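PDB 4B7C: probable oxidoreductase from Pseudomonas aeruginosa, which probably catalyses an NADP-dependent oxidation or reduction, as a member of the medium-chain dehydrogenase/reductase family with a Rossmann-fold cofactor domain. Local coordinates for residues Y11-R16 against R23-F28; A209-E214 against D232-R237. One frame throughout, in Å; residues are numbered along the deposited sequence.

Overall arrangement
Near the N terminus, interaction 1 closes a short loop: the chain runs out along strand 7-13, turns through residues 14-25 and comes back along strand 26-32, making a two-stranded antiparallel hairpin in the GroES-like N-terminal part. The chain then builds most of that part before entering the Rossmann-type parallel sheet. There interaction 2 closes a longer loop, in which helix 207-214, strand 219-224 and helix 228-235 follow one another. The two contacts lie in series, neither nested nor crossed. Their centres are about 40 Å apart and their nearest atoms about 28 Å, so each ties together its own part of the fold.

Interaction 1: Y11-R16 against R23-F28; sequences YQLAQR and RDTFSF
The rings of Y11 and F28 form an offset stack, with centroids 4.4 Å apart and planes 27° from parallel. CD1 of F28 sits over the centre of one face of Y11, 3.4 Å from its CZ, while Y11 OH lies over a face of F28 toward the rim. CG of F28 stands anti to its backbone N (chi1 -163°), which carries the ring out over the tyrosine. A third ring, F26, has Q12 O in plane at its edge and the methyl CG2 of its neighbour T25 over one face; its CB packs 3.8 Å from Y11 CD1, and the two side chains cross at about a right angle. On the same side of the hairpin, F316 meets F26 edge-to-face and touches Y11, so aromatic residues suit these two buried positions.

The strands run antiparallel. Q12 and S27 form a hydrogen-bonded pair, Q12 N to S27 O and S27 N to Q12 O, both 2.9 Å and nearly straight, with non-hydrogen-bonded pairs Y11-F28 and L13-F26 beside it. Beyond the regular ladder T25 O takes two bonds, from A14 N at 2.7 Å and from Q15 N at 3.2 Å, the second donor tilted 33° from the carbonyl plane. The methyl CB of A14 lies 3.1 Å from S27 OG, a close approach that suits a small side chain. The flexible, polar Q15 suits the exposed end, its NE2 3.5 Å from D24 CB.

Chemically, backbone bonds fix the register, Y11 and F26 are buried beside F316, exposed F28 covers Y11, and polar Q12 and S27 share the other face. Y11 OH bonds to E314 O, so the tyrosine both stacks and ties the hairpin to the chain before helix 316-321.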
ATOM      1  N   TYR B  11     -14.434   8.162  34.201  1.00 40.50           N
ATOM      2  CA  TYR B  11     -15.217   7.313  33.321  1.00 41.27           C
ATOM      3  C   TYR B  11     -14.414   6.066  33.010  1.00 41.76           C
ATOM      4  O   TYR B  11     -13.336   6.139  32.412  1.00 38.33           O
ATOM      5  CB  TYR B  11     -15.620   8.018  32.038  1.00 40.91           C
ATOM      6  CG  TYR B  11     -16.912   8.755  32.169  1.00 43.31           C
ATOM      7  CD1 TYR B  11     -18.121   8.066  32.247  1.00 44.02           C
ATOM      8  CD2 TYR B  11     -16.939  10.146  32.217  1.00 44.61           C
ATOM      9  CE1 TYR B  11     -19.320   8.743  32.366  1.00 45.16           C
ATOM     10  CE2 TYR B  11     -18.130  10.828  32.346  1.00 46.35           C
ATOM     11  CZ  TYR B  11     -19.321  10.120  32.419  1.00 47.03           C
ATOM     12  OH  TYR B  11     -20.499  10.799  32.549  1.00 46.16           O
ATOM     13  N   GLN B  12     -14.940   4.926  33.447  1.00 41.67           N
ATOM     14  CA  GLN B  12     -14.315   3.639  33.180  1.00 43.83           C
ATOM     15  C   GLN B  12     -15.024   2.946  32.030  1.00 44.88           C
ATOM     16  O   GLN B  12     -16.209   3.162  31.804  1.00 44.26           O
ATOM     17  CB  GLN B  12     -14.359   2.742  34.404  1.00 43.41           C
ATOM     18  CG  GLN B  12     -13.609   3.294  35.596  1.00 44.91           C
ATOM     19  CD  GLN B  12     -13.789   2.450  36.843  1.00 45.90           C
ATOM     20  OE1 GLN B  12     -14.587   1.513  36.861  1.00 46.20           O
ATOM     21  NE2 GLN B  12     -13.054   2.786  37.901  1.00 45.01           N
ATOM     22  N   LEU B  13     -14.278   2.131  31.292  1.00 45.03           N
ATOM     23  CA  LEU B  13     -14.873   1.292  30.253  1.00 43.58           C
ATOM     24  C   LEU B  13     -15.610   0.142  30.933  1.00 44.56           C
ATOM     25  O   LEU B  13     -15.000  -0.674  31.623  1.00 45.57           O
ATOM     26  CB  LEU B  13     -13.817   0.765  29.287  1.00 42.11           C
ATOM     27  CG  LEU B  13     -14.331  -0.061  28.098  1.00 39.36           C
ATOM     28  CD1 LEU B  13     -15.159   0.809  27.164  1.00 34.93           C
ATOM     29  CD2 LEU B  13     -13.175  -0.725  27.364  1.00 37.47           C
ATOM     30  N   ALA B  14     -16.924   0.093  30.729  1.00 45.14           N
ATOM     31  CA  ALA B  14     -17.799  -0.838  31.459  1.00 48.89           C
ATOM     32  C   ALA B  14     -18.095  -2.090  30.633  1.00 47.41           C
ATOM     33  O   ALA B  14     -18.094  -3.200  31.151  1.00 46.26           O
ATOM     34  CB  ALA B  14     -19.097  -0.150  31.842  1.00 48.22           C
ATOM     35  N   GLN B  15     -18.372  -1.890  29.350  1.00 52.52           N
ATOM     36  CA  GLN B  15     -18.577  -3.010  28.428  1.00 56.22           C
ATOM     37  C   GLN B  15     -18.182  -2.627  27.009  1.00 57.63           C
ATOM     38  O   GLN B  15     -18.338  -1.470  26.594  1.00 59.92           O
ATOM     39  CB  GLN B  15     -20.034  -3.503  28.455  1.00 58.95           C
ATOM     40  CG  GLN B  15     -21.073  -2.438  28.141  1.00 61.92           C
ATOM     41  CD  GLN B  15     -22.517  -2.970  28.147  1.00 65.25           C
ATOM     42  OE1 GLN B  15     -22.883  -3.884  28.907  1.00 68.25           O
ATOM     43  NE2 GLN B  15     -23.341  -2.403  27.272  1.00 67.12           N
ATOM     44  N   ARG B  16     -17.703  -3.615  26.258  1.00 56.20           N
ATOM     45  CA  ARG B  16     -17.286  -3.404  24.876  1.00 57.50           C
ATOM     46  C   ARG B  16     -18.535  -3.166  24.046  1.00 57.98           C
ATOM     47  O   ARG B  16     -19.440  -4.001  24.051  1.00 61.57           O
ATOM     48  CB  ARG B  16     -16.502  -4.614  24.337  1.00 58.89           C
ATOM     49  CG  ARG B  16     -15.497  -5.153  25.345  1.00 59.55           C
ATOM     50  CD  ARG B  16     -14.149  -5.503  24.779  1.00 60.06           C
ATOM     51  NE  ARG B  16     -13.431  -4.258  24.801  1.00 59.86           N
ATOM     52  CZ  ARG B  16     -12.327  -3.950  25.478  1.00 55.32           C
ATOM     53  NH1 ARG B  16     -11.673  -4.803  26.263  1.00 51.17           N
ATOM     54  NH2 ARG B  16     -11.869  -2.722  25.317  1.00 53.78           N
ATOM     55  N   ARG B  23     -25.176   4.160  26.354  1.00 64.64           N
ATOM     56  CA  ARG B  23     -25.197   4.700  27.697  1.00 61.32           C
ATOM     57  C   ARG B  23     -24.689   3.705  28.732  1.00 59.57           C
ATOM     58  O   ARG B  23     -24.418   4.116  29.848  1.00 62.92           O
ATOM     59  CB  ARG B  23     -26.563   5.288  28.074  1.00 63.30           C
ATOM     60  CG  ARG B  23     -26.959   6.508  27.248  1.00 65.66           C
ATOM     61  CD  ARG B  23     -26.015   7.722  27.423  1.00 68.34           C
ATOM     62  NE  ARG B  23     -26.221   8.447  28.682  1.00 68.56           N
ATOM     63  CZ  ARG B  23     -25.747   9.667  28.938  1.00 67.83           C
ATOM     64  NH1 ARG B  23     -25.060  10.359  28.028  1.00 65.56           N
ATOM     65  NH2 ARG B  23     -25.988  10.210  30.120  1.00 69.19           N
ATOM     66  N   ASP B  24     -24.534   2.428  28.373  1.00 54.34           N
ATOM     67  CA  ASP B  24     -24.020   1.405  29.302  1.00 56.01           C
ATOM     68  C   ASP B  24     -22.524   1.105  29.010  1.00 49.76           C
ATOM     69  O   ASP B  24     -21.888   0.313  29.706  1.00 47.77           O
ATOM     70  CB  ASP B  24     -24.869   0.102  29.252  1.00 61.87           C
ATOM     71  CG  ASP B  24     -26.205   0.165  30.087  1.00 65.39           C
ATOM     72  OD1 ASP B  24     -26.597   1.300  30.306  1.00 70.14           O
ATOM     73  OD2 ASP B  24     -26.890  -0.871  30.503  1.00 72.12           O
ATOM     74  N   THR B  25     -21.961   1.756  27.994  1.00 47.28           N
ATOM     75  CA  THR B  25     -20.574   1.509  27.571  1.00 45.86           C
ATOM     76  C   THR B  25     -19.580   1.957  28.645  1.00 45.05           C
ATOM     77  O   THR B  25     -18.587   1.274  28.909  1.00 47.13           O
ATOM     78  CB  THR B  25     -20.253   2.230  26.249  1.00 46.21           C
ATOM     79  OG1 THR B  25     -21.202   1.821  25.240  1.00 47.18           O
ATOM     80  CG2 THR B  25     -18.857   1.875  25.792  1.00 48.09           C
ATOM     81  N   PHE B  26     -19.874   3.091  29.274  1.00 44.64           N
ATOM     82  CA  PHE B  26     -19.021   3.640  30.335  1.00 45.01           C
ATOM     83  C   PHE B  26     -19.698   3.677  31.698  1.00 46.18           C
ATOM     84  O   PHE B  26     -20.911   3.799  31.794  1.00 49.04           O
ATOM     85  CB  PHE B  26     -18.568   5.049  29.983  1.00 42.73           C
ATOM     86  CG  PHE B  26     -17.887   5.148  28.659  1.00 40.69           C
ATOM     87  CD1 PHE B  26     -16.577   4.736  28.519  1.00 41.25           C
ATOM     88  CD2 PHE B  26     -18.551   5.660  27.563  1.00 39.99           C
ATOM     89  CE1 PHE B  26     -15.944   4.821  27.300  1.00 40.62           C
ATOM     90  CE2 PHE B  26     -17.926   5.752  26.337  1.00 42.15           C
ATOM     91  CZ  PHE B  26     -16.617   5.333  26.201  1.00 40.67           C
ATOM     92  N   SER B  27     -18.889   3.543  32.743  1.00 47.52           N
ATOM     93  CA  SER B  27     -19.341   3.700  34.134  1.00 50.58           C
ATOM     94  C   SER B  27     -18.711   4.947  34.751  1.00 51.01           C
ATOM     95  O   SER B  27     -17.487   5.114  34.734  1.00 48.25           O
ATOM     96  CB  SER B  27     -19.035   2.463  35.002  1.00 54.76           C
ATOM     97  OG  SER B  27     -19.708   1.327  34.509  1.00 62.18           O
ATOM     98  N   PHE B  28     -19.558   5.808  35.304  1.00 50.15           N
ATOM     99  CA  PHE B  28     -19.111   7.013  35.976  1.00 52.13           C
ATOM    100  C   PHE B  28     -18.848   6.719  37.445  1.00 52.45           C
ATOM    101  O   PHE B  28     -19.765   6.422  38.212  1.00 52.67           O
ATOM    102  CB  PHE B  28     -20.144   8.121  35.807  1.00 55.46           C
ATOM    103  CG  PHE B  28     -19.612   9.476  36.104  1.00 58.16           C
ATOM    104  CD1 PHE B  28     -18.355   9.842  35.645  1.00 60.91           C
ATOM    105  CD2 PHE B  28     -20.362  10.381  36.816  1.00 60.44           C
ATOM    106  CE1 PHE B  28     -17.841  11.082  35.914  1.00 60.69           C
ATOM    107  CE2 PHE B  28     -19.861  11.634  37.091  1.00 62.48           C
ATOM    108  CZ  PHE B  28     -18.598  11.985  36.642  1.00 61.70           C
TER

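Interaction 2: A209-E214 against D232-R237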
ATOM      1  N   ALA B 209     -17.556  12.028 -10.144  1.00 59.17           N
ATOM      2  CA  ALA B 209     -17.811  13.244 -10.932  1.00 60.87           C
ATOM      3  C   ALA B 209     -17.080  14.446 -10.331  1.00 59.53           C
ATOM      4  O   ALA B 209     -16.453  15.247 -11.041  1.00 59.75           O
ATOM      5  CB  ALA B 209     -19.308  13.527 -11.010  1.00 63.52           C
ATOM      6  N   GLY B 210     -17.158  14.557  -9.011  1.00 57.53           N
ATOM      7  CA  GLY B 210     -16.455  15.620  -8.291  1.00 56.72           C
ATOM      8  C   GLY B 210     -14.949  15.556  -8.520  1.00 56.25           C
ATOM      9  O   GLY B 210     -14.301  16.573  -8.786  1.00 54.18           O
ATOM     10  N   LEU B 211     -14.396  14.348  -8.435  1.00 57.30           N
ATOM     11  CA  LEU B 211     -12.957  14.136  -8.638  1.00 59.06           C
ATOM     12  C   LEU B 211     -12.535  14.479 -10.060  1.00 61.97           C
ATOM     13  O   LEU B 211     -11.467  15.065 -10.269  1.00 65.83           O
ATOM     14  CB  LEU B 211     -12.558  12.688  -8.299  1.00 59.54           C
ATOM     15  CG  LEU B 211     -12.608  12.310  -6.821  1.00 58.37           C
ATOM     16  CD1 LEU B 211     -12.494  10.811  -6.640  1.00 57.04           C
ATOM     17  CD2 LEU B 211     -11.494  13.035  -6.082  1.00 56.76           C
ATOM     18  N   LYS B 212     -13.375  14.099 -11.027  1.00 65.24           N
ATOM     19  CA  LYS B 212     -13.161  14.428 -12.449  1.00 65.90           C
ATOM     20  C   LYS B 212     -13.040  15.923 -12.638  1.00 67.83           C
ATOM     21  O   LYS B 212     -12.143  16.399 -13.321  1.00 70.52           O
ATOM     22  CB  LYS B 212     -14.305  13.882 -13.319  1.00 69.57           C
ATOM     23  CG  LYS B 212     -14.269  14.229 -14.807  1.00 71.57           C
ATOM     24  CD  LYS B 212     -15.560  13.741 -15.517  1.00 69.48           C
ATOM     25  CE  LYS B 212     -16.666  14.774 -15.481  1.00 69.97           C
ATOM     26  NZ  LYS B 212     -18.006  14.156 -15.711  1.00 68.13           N
ATOM     27  N   ARG B 213     -13.950  16.655 -12.012  1.00 66.30           N
ATOM     28  CA  ARG B 213     -13.956  18.113 -12.107  1.00 67.48           C
ATOM     29  C   ARG B 213     -12.772  18.746 -11.380  1.00 66.68           C
ATOM     30  O   ARG B 213     -12.062  19.589 -11.934  1.00 63.78           O
ATOM     31  CB  ARG B 213     -15.259  18.667 -11.535  1.00 68.47           C
ATOM     32  CG  ARG B 213     -15.317  20.188 -11.519  1.00 69.32           C
ATOM     33  CD  ARG B 213     -16.583  20.713 -10.864  1.00 70.71           C
ATOM     34  NE  ARG B 213     -16.607  20.488  -9.416  1.00 67.68           N
ATOM     35  CZ  ARG B 213     -17.351  19.576  -8.791  1.00 67.64           C
ATOM     36  NH1 ARG B 213     -18.161  18.766  -9.467  1.00 69.33           N
ATOM     37  NH2 ARG B 213     -17.288  19.469  -7.471  1.00 65.16           N
ATOM     38  N   GLU B 214     -12.565  18.324 -10.137  1.00 67.39           N
ATOM     39  CA  GLU B 214     -11.588  18.973  -9.252  1.00 67.18           C
ATOM     40  C   GLU B 214     -10.137  18.520  -9.447  1.00 65.08           C
ATOM     41  O   GLU B 214      -9.210  19.246  -9.086  1.00 66.30           O
ATOM     42  CB  GLU B 214     -11.976  18.782  -7.785  1.00 65.71           C
ATOM     43  CG  GLU B 214     -13.296  19.436  -7.384  1.00 67.24           C
ATOM     44  CD  GLU B 214     -13.293  20.953  -7.504  1.00 65.33           C
ATOM     45  OE1 GLU B 214     -12.209  21.579  -7.432  1.00 63.94           O
ATOM     46  OE2 GLU B 214     -14.390  21.519  -7.673  1.00 69.77           O
ATOM     47  N   ASP B 232     -11.693   3.804  -1.854  1.00 39.91           N
ATOM     48  CA  ASP B 232     -11.800   2.933  -3.033  1.00 44.36           C
ATOM     49  C   ASP B 232     -12.038   3.739  -4.309  1.00 44.79           C
ATOM     50  O   ASP B 232     -11.472   3.434  -5.353  1.00 46.27           O
ATOM     51  CB  ASP B 232     -12.910   1.903  -2.844  1.00 48.39           C
ATOM     52  CG  ASP B 232     -12.556   0.540  -3.431  1.00 49.71           C
ATOM     53  OD1 ASP B 232     -11.433   0.378  -3.960  1.00 50.07           O
ATOM     54  OD2 ASP B 232     -13.412  -0.369  -3.354  1.00 50.82           O
ATOM     55  N   THR B 233     -12.859   4.785  -4.205  1.00 42.06           N
ATOM     56  CA  THR B 233     -13.140   5.662  -5.344  1.00 39.17           C
ATOM     57  C   THR B 233     -11.944   6.528  -5.693  1.00 37.56           C
ATOM     58  O   THR B 233     -11.630   6.740  -6.865  1.00 38.71           O
ATOM     59  CB  THR B 233     -14.364   6.566  -5.077  1.00 41.70           C
ATOM     60  OG1 THR B 233     -15.498   5.747  -4.781  1.00 41.89           O
ATOM     61  CG2 THR B 233     -14.678   7.432  -6.290  1.00 40.46           C
ATOM     62  N   VAL B 234     -11.261   7.037  -4.678  1.00 38.01           N
ATOM     63  CA  VAL B 234     -10.070   7.849  -4.902  1.00 37.35           C
ATOM     64  C   VAL B 234      -8.980   7.059  -5.637  1.00 35.45           C
ATOM     65  O   VAL B 234      -8.271   7.594  -6.492  1.00 38.43           O
ATOM     66  CB  VAL B 234      -9.537   8.413  -3.568  1.00 37.53           C
ATOM     67  CG1 VAL B 234      -8.190   9.081  -3.773  1.00 35.49           C
ATOM     68  CG2 VAL B 234     -10.556   9.385  -2.979  1.00 40.43           C
ATOM     69  N   LEU B 235      -8.861   5.784  -5.293  1.00 36.62           N
ATOM     70  CA  LEU B 235      -7.881   4.879  -5.936  1.00 37.81           C
ATOM     71  C   LEU B 235      -8.028   4.807  -7.456  1.00 40.48           C
ATOM     72  O   LEU B 235      -7.041   4.642  -8.164  1.00 40.24           O
ATOM     73  CB  LEU B 235      -7.989   3.465  -5.354  1.00 40.00           C
ATOM     74  CG  LEU B 235      -7.224   3.249  -4.038  1.00 40.01           C
ATOM     75  CD1 LEU B 235      -7.700   2.026  -3.286  1.00 37.45           C
ATOM     76  CD2 LEU B 235      -5.731   3.157  -4.329  1.00 40.02           C
ATOM     77  N   THR B 236      -9.250   4.970  -7.962  1.00 42.92           N
ATOM     78  CA  THR B 236      -9.476   4.963  -9.421  1.00 43.37           C
ATOM     79  C   THR B 236      -8.886   6.190 -10.122  1.00 45.16           C
ATOM     80  O   THR B 236      -8.748   6.197 -11.345  1.00 48.14           O
ATOM     81  CB  THR B 236     -10.972   4.868  -9.779  1.00 44.60           C
ATOM     82  OG1 THR B 236     -11.648   6.078  -9.409  1.00 47.94           O
ATOM     83  CG2 THR B 236     -11.604   3.692  -9.059  1.00 41.20           C
ATOM     84  N   ARG B 237      -8.521   7.215  -9.354  1.00 45.14           N
ATOM     85  CA  ARG B 237      -8.075   8.497  -9.927  1.00 47.60           C
ATOM     86  C   ARG B 237      -6.659   8.911  -9.565  1.00 45.56           C
ATOM     87  O   ARG B 237      -6.225  10.021  -9.897  1.00 42.37           O
ATOM     88  CB  ARG B 237      -9.057   9.601  -9.528  1.00 54.63           C
ATOM     89  CG  ARG B 237     -10.444   9.349 -10.097  1.00 59.05           C
ATOM     90  CD  ARG B 237     -10.448   9.161 -11.641  1.00 65.53           C
ATOM     91  NE  ARG B 237     -11.812   9.427 -11.980  1.00 73.41           N
ATOM     92  CZ  ARG B 237     -12.336  10.625 -12.187  1.00 72.36           C
ATOM     93  NH1 ARG B 237     -11.584  11.727 -12.198  1.00 72.93           N
ATOM     94  NH2 ARG B 237     -13.634  10.687 -12.421  1.00 69.76           N
TER
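R237 reaches segment 209-214 of helix 207-214 and meets L211 and K212 with the far end of its side chain. From CB, CG lies beside the backbone N, anti to the carbonyl carbon, and the chain bends at chi2 (-55°) before it extends through CD and NE. CZ comes 3.8 Å from K212 N. NH1 approaches K212 CA to 3.1 Å, the CA lying in plane at the guanidinium edge, while L211 CB is over one face, offset toward the rim. NH2 ends 3.4 Å from K212 CB. No hydrogen bond forms: K212 N and NH1 are both donors, and the guanidinium simply packs against the helix backbone.

Both helices belong to the Rossmann-type fold: helix 207-214 links strand 198-201 to strand 219-224, and helix 228-235 links strand 219-224 to strand 242-246, successive beta-alpha-beta crossovers of the parallel sheet; L211, V234 and R237 all touch I219 of strand 219-224. L211 suits the buried side, its CD1 reaching T233 CG2 at 4.0 Å and V234 CG2 at 4.4 Å. In T233 the methyl CG2 faces the leucine while OG1 bonds to E229 O, serving an apolar and a polar neighbour. T233 O in turn accepts from T236 OG1, at 2.6 Å, and from T236 N. K212 CB lies by the arginine, but the rest of its chain leads away, leaving NZ 6.5 Å from R237 NH2, which probably limits repulsion.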